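Local coordinates for Glyco_hydro_cc domain-containing protein (Pseudomonas viridiflava, PDB 6UAV) that probably cleaves beta-1,3-glucans from within the chain, as an endo-beta-1,3-glucanase of glycoside hydrolase family 128, at residues 82-88 with 120-126. Numbering follows the deposited sequence.
Sequences INEPNLV and AMNWGTM
E84 runs out extended beyond CG (chi2 -167°), and N122, its CG swung opposite its own backbone N (chi1 -164°), lies beside it pointing the same way, so that carboxylate and amide meet at the C-terminal mouth of a TIM barrel, the end where this fold keeps its active site. The N-E-P run 83-85 just after strand 78-81 fits the place of the acid/base in clan-A glycosidases, a role E84 probably fills. N122 ND2 gives a nearly straight 3.0 Å bond to E84 OE2, in the amide plane but above the carboxylate plane. H160 ND1 also bonds OE2, and a glycerol, probably from the crystallisation liquor, hydrogen-bonds N122 OD1 and may mark the sugar-binding cleft.

A single bridge between N83 and A120 carries the strand pairing a step further: A120 N bonds I82 O at 2.9 Å, and A120 O receives a weak bond from E84 N; small A120 leaves room for this close approach. P85, whose ring holds phi near the value needed at the second position of the type I turn 84-87, lays CG against M121 SD at 3.7 Å. N86, an amide able to donate twice, reaches N122 O with ND2 at 2.9 Å and also binds Y129 O. Residues 124-126 close over N86 and V88: N86 O accepts from both T125 N and M126 N, G124 passing close without a side chain to obstruct it, while T125 OG1 accepts a hydrogen bond from V88 N at 3.0 Å.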
ATOM      1  N   ILE A  82       2.330  -4.912  -8.143  1.00 11.33           N
ATOM      2  CA  ILE A  82       2.275  -6.336  -7.728  1.00 12.10           C
ATOM      3  C   ILE A  82       1.761  -6.506  -6.291  1.00 13.23           C
ATOM      4  O   ILE A  82       2.543  -6.437  -5.337  1.00 12.53           O
ATOM      5  CB  ILE A  82       3.604  -7.081  -7.974  1.00 12.34           C
ATOM      6  CG1 ILE A  82       4.155  -6.793  -9.392  1.00 13.27           C
ATOM      7  CG2 ILE A  82       3.286  -8.564  -7.740  1.00 12.31           C
ATOM      8  CD1 ILE A  82       5.173  -7.754  -9.948  1.00 14.79           C
ATOM      9  N   ASN A  83       0.470  -6.812  -6.188  1.00 12.26           N
ATOM     10  CA  ASN A  83      -0.198  -6.931  -4.846  1.00 11.60           C
ATOM     11  C   ASN A  83      -0.031  -8.329  -4.258  1.00 11.55           C
ATOM     12  O   ASN A  83      -0.808  -9.202  -4.622  1.00 12.31           O
ATOM     13  CB  ASN A  83      -1.676  -6.597  -4.934  1.00 12.07           C
ATOM     14  CG  ASN A  83      -2.231  -6.375  -3.542  1.00 11.85           C
ATOM     15  OD1 ASN A  83      -1.917  -5.376  -2.910  1.00 11.83           O
ATOM     16  ND2 ASN A  83      -3.047  -7.303  -3.069  1.00 12.55           N
ATOM     17  N   GLU A  84       0.926  -8.534  -3.357  1.00 11.44           N
ATOM     18  CA  GLU A  84       1.099  -9.821  -2.636  1.00 11.41           C
ATOM     19  C   GLU A  84       1.314 -10.956  -3.609  1.00 11.48           C
ATOM     20  O   GLU A  84       0.512 -11.889  -3.709  1.00 10.98           O
ATOM     21  CB  GLU A  84      -0.110 -10.032  -1.720  1.00 11.66           C
ATOM     22  CG  GLU A  84      -0.097  -9.029  -0.555  1.00 11.70           C
ATOM     23  CD  GLU A  84      -1.077  -9.386   0.554  1.00 12.59           C
ATOM     24  OE1 GLU A  84      -1.731 -10.466   0.444  1.00 12.20           O
ATOM     25  OE2 GLU A  84      -1.185  -8.605   1.479  1.00 12.77           O
ATOM     26  N   PRO A  85       2.457 -10.972  -4.335  1.00 11.20           N
ATOM     27  CA  PRO A  85       2.710 -12.048  -5.275  1.00 11.59           C
ATOM     28  C   PRO A  85       2.802 -13.422  -4.648  1.00 12.25           C
ATOM     29  O   PRO A  85       2.493 -14.420  -5.308  1.00 12.79           O
ATOM     30  CB  PRO A  85       4.059 -11.672  -5.901  1.00 11.53           C
ATOM     31  CG  PRO A  85       4.725 -10.778  -4.849  1.00 11.60           C
ATOM     32  CD  PRO A  85       3.584 -10.009  -4.210  1.00 11.02           C
ATOM     33  N   ASN A  86       3.250 -13.484  -3.392  1.00 11.24           N
ATOM     34  CA  ASN A  86       3.424 -14.777  -2.693  1.00 11.83           C
ATOM     35  C   ASN A  86       2.118 -15.216  -2.026  1.00 11.77           C
ATOM     36  O   ASN A  86       2.197 -16.110  -1.208  1.00 12.20           O
ATOM     37  CB  ASN A  86       4.607 -14.714  -1.748  1.00 11.48           C
ATOM     38  CG  ASN A  86       4.502 -13.677  -0.647  1.00 11.01           C
ATOM     39  OD1 ASN A  86       3.949 -12.596  -0.888  1.00 10.78           O
ATOM     40  ND2 ASN A  86       5.104 -13.998   0.503  1.00 11.13           N
ATOM     41  N   LEU A  87       0.992 -14.571  -2.293  1.00 12.27           N
ATOM     42  CA  LEU A  87      -0.298 -15.059  -1.750  1.00 13.50           C
ATOM     43  C   LEU A  87      -1.064 -15.611  -2.959  1.00 14.21           C
ATOM     44  O   LEU A  87      -1.283 -14.865  -3.938  1.00 12.85           O
ATOM     45  CB  LEU A  87      -1.084 -13.928  -1.090  1.00 14.26           C
ATOM     46  CG  LEU A  87      -0.720 -13.609   0.369  1.00 15.47           C
ATOM     47  CD1 LEU A  87      -1.089 -14.765   1.296  1.00 17.60           C
ATOM     48  CD2 LEU A  87       0.725 -13.164   0.522  1.00 15.71           C
ATOM     49  N   VAL A  88      -1.524 -16.841  -2.859  1.00 14.49           N
ATOM     50  CA  VAL A  88      -2.222 -17.467  -4.016  1.00 16.35           C
ATOM     51  C   VAL A  88      -3.558 -16.769  -4.280  1.00 17.27           C
ATOM     52  O   VAL A  88      -3.993 -16.745  -5.476  1.00 17.28           O
ATOM     53  CB  VAL A  88      -2.411 -18.944  -3.722  1.00 17.40           C
ATOM     54  CG1 VAL A  88      -3.239 -19.555  -4.821  1.00 19.55           C
ATOM     55  CG2 VAL A  88      -1.070 -19.652  -3.539  1.00 18.27           C
ATOM     56  N   ALA A 120       4.515  -5.596  -3.381  1.00 11.26           N
ATOM     57  CA  ALA A 120       3.892  -5.479  -2.035  1.00 11.07           C
ATOM     58  C   ALA A 120       3.879  -6.848  -1.401  1.00 10.59           C
ATOM     59  O   ALA A 120       3.118  -7.745  -1.858  1.00 10.16           O
ATOM     60  CB  ALA A 120       2.512  -4.896  -2.129  1.00 11.47           C
ATOM     61  N   MET A 121       4.744  -7.026  -0.403  1.00 10.24           N
ATOM     62  CA  MET A 121       4.960  -8.304   0.263  1.00 10.47           C
ATOM     63  C   MET A 121       4.113  -8.431   1.533  1.00 11.42           C
ATOM     64  O   MET A 121       3.641  -7.436   2.103  1.00 10.90           O
ATOM     65  CB  MET A 121       6.451  -8.490   0.563  1.00 10.47           C
ATOM     66  CG  MET A 121       7.347  -8.365  -0.698  1.00 10.45           C
ATOM     67  SD  MET A 121       6.846  -9.443  -2.106  1.00 10.90           S
ATOM     68  CE  MET A 121       7.119 -11.053  -1.378  1.00 11.21           C
ATOM     69  N   ASN A 122       3.925  -9.695   1.896  1.00 11.99           N
ATOM     70  CA  ASN A 122       3.308 -10.116   3.175  1.00 11.97           C
ATOM     71  C   ASN A 122       3.861 -11.521   3.484  1.00 11.89           C
ATOM     72  O   ASN A 122       4.664 -12.064   2.667  1.00 11.86           O
ATOM     73  CB  ASN A 122       1.773 -10.015   3.046  1.00 11.58           C
ATOM     74  CG  ASN A 122       0.953 -10.047   4.332  1.00 12.32           C
ATOM     75  OD1 ASN A 122       1.430 -10.445   5.417  1.00 12.86           O
ATOM     76  ND2 ASN A 122      -0.277  -9.588   4.197  1.00 11.66           N
ATOM     77  N   TRP A 123       3.444 -12.131   4.594  1.00 11.48           N
ATOM     78  CA  TRP A 123       3.710 -13.558   4.833  1.00 13.48           C
ATOM     79  C   TRP A 123       2.748 -14.330   3.986  1.00 13.56           C
ATOM     80  O   TRP A 123       1.575 -13.970   4.022  1.00 14.31           O
ATOM     81  CB  TRP A 123       3.588 -13.928   6.313  1.00 14.11           C
ATOM     82  CG  TRP A 123       4.322 -15.203   6.571  1.00 15.04           C
ATOM     83  CD1 TRP A 123       3.864 -16.476   6.590  1.00 16.96           C
ATOM     84  CD2 TRP A 123       5.739 -15.269   6.711  1.00 15.66           C
ATOM     85  NE1 TRP A 123       4.914 -17.337   6.749  1.00 17.88           N
ATOM     86  CE2 TRP A 123       6.081 -16.618   6.825  1.00 17.47           C
ATOM     87  CE3 TRP A 123       6.713 -14.271   6.809  1.00 16.31           C
ATOM     88  CZ2 TRP A 123       7.392 -17.026   7.039  1.00 18.31           C
ATOM     89  CZ3 TRP A 123       7.998 -14.672   7.063  1.00 17.36           C
ATOM     90  CH2 TRP A 123       8.333 -16.020   7.099  1.00 17.35           C
ATOM     91  N   GLY A 124       3.239 -15.324   3.236  1.00 13.94           N
ATOM     92  CA  GLY A 124       2.521 -15.841   2.079  1.00 13.89           C
ATOM     93  C   GLY A 124       2.075 -17.269   2.225  1.00 14.02           C
ATOM     94  O   GLY A 124       2.311 -17.909   3.285  1.00 14.85           O
ATOM     95  N   THR A 125       1.431 -17.694   1.157  1.00 13.34           N
ATOM     96  CA  THR A 125       0.816 -19.039   0.998  1.00 14.03           C
ATOM     97  C   THR A 125       1.386 -19.752  -0.221  1.00 13.81           C
ATOM     98  O   THR A 125       1.197 -20.981  -0.347  1.00 14.98           O
ATOM     99  CB  THR A 125      -0.702 -18.931   0.962  1.00 13.92           C
ATOM    100  OG1 THR A 125      -0.993 -18.090  -0.147  1.00 13.58           O
ATOM    101  CG2 THR A 125      -1.252 -18.378   2.259  1.00 13.61           C
ATOM    102  N   MET A 126       2.027 -19.061  -1.148  1.00 14.21           N
ATOM    103  CA  MET A 126       2.597 -19.716  -2.340  1.00 15.22           C
ATOM    104  C   MET A 126       3.631 -20.759  -1.891  1.00 15.67           C
ATOM    105  O   MET A 126       4.490 -20.478  -1.049  1.00 15.20           O
ATOM    106  CB  MET A 126       3.283 -18.690  -3.261  1.00 14.51           C
ATOM    107  CG  MET A 126       3.956 -19.297  -4.504  1.00 14.71           C
ATOM    108  SD  MET A 126       4.585 -17.941  -5.491  1.00 15.25           S
ATOM    109  CE  MET A 126       3.093 -17.410  -6.295  1.00 14.59           C
TER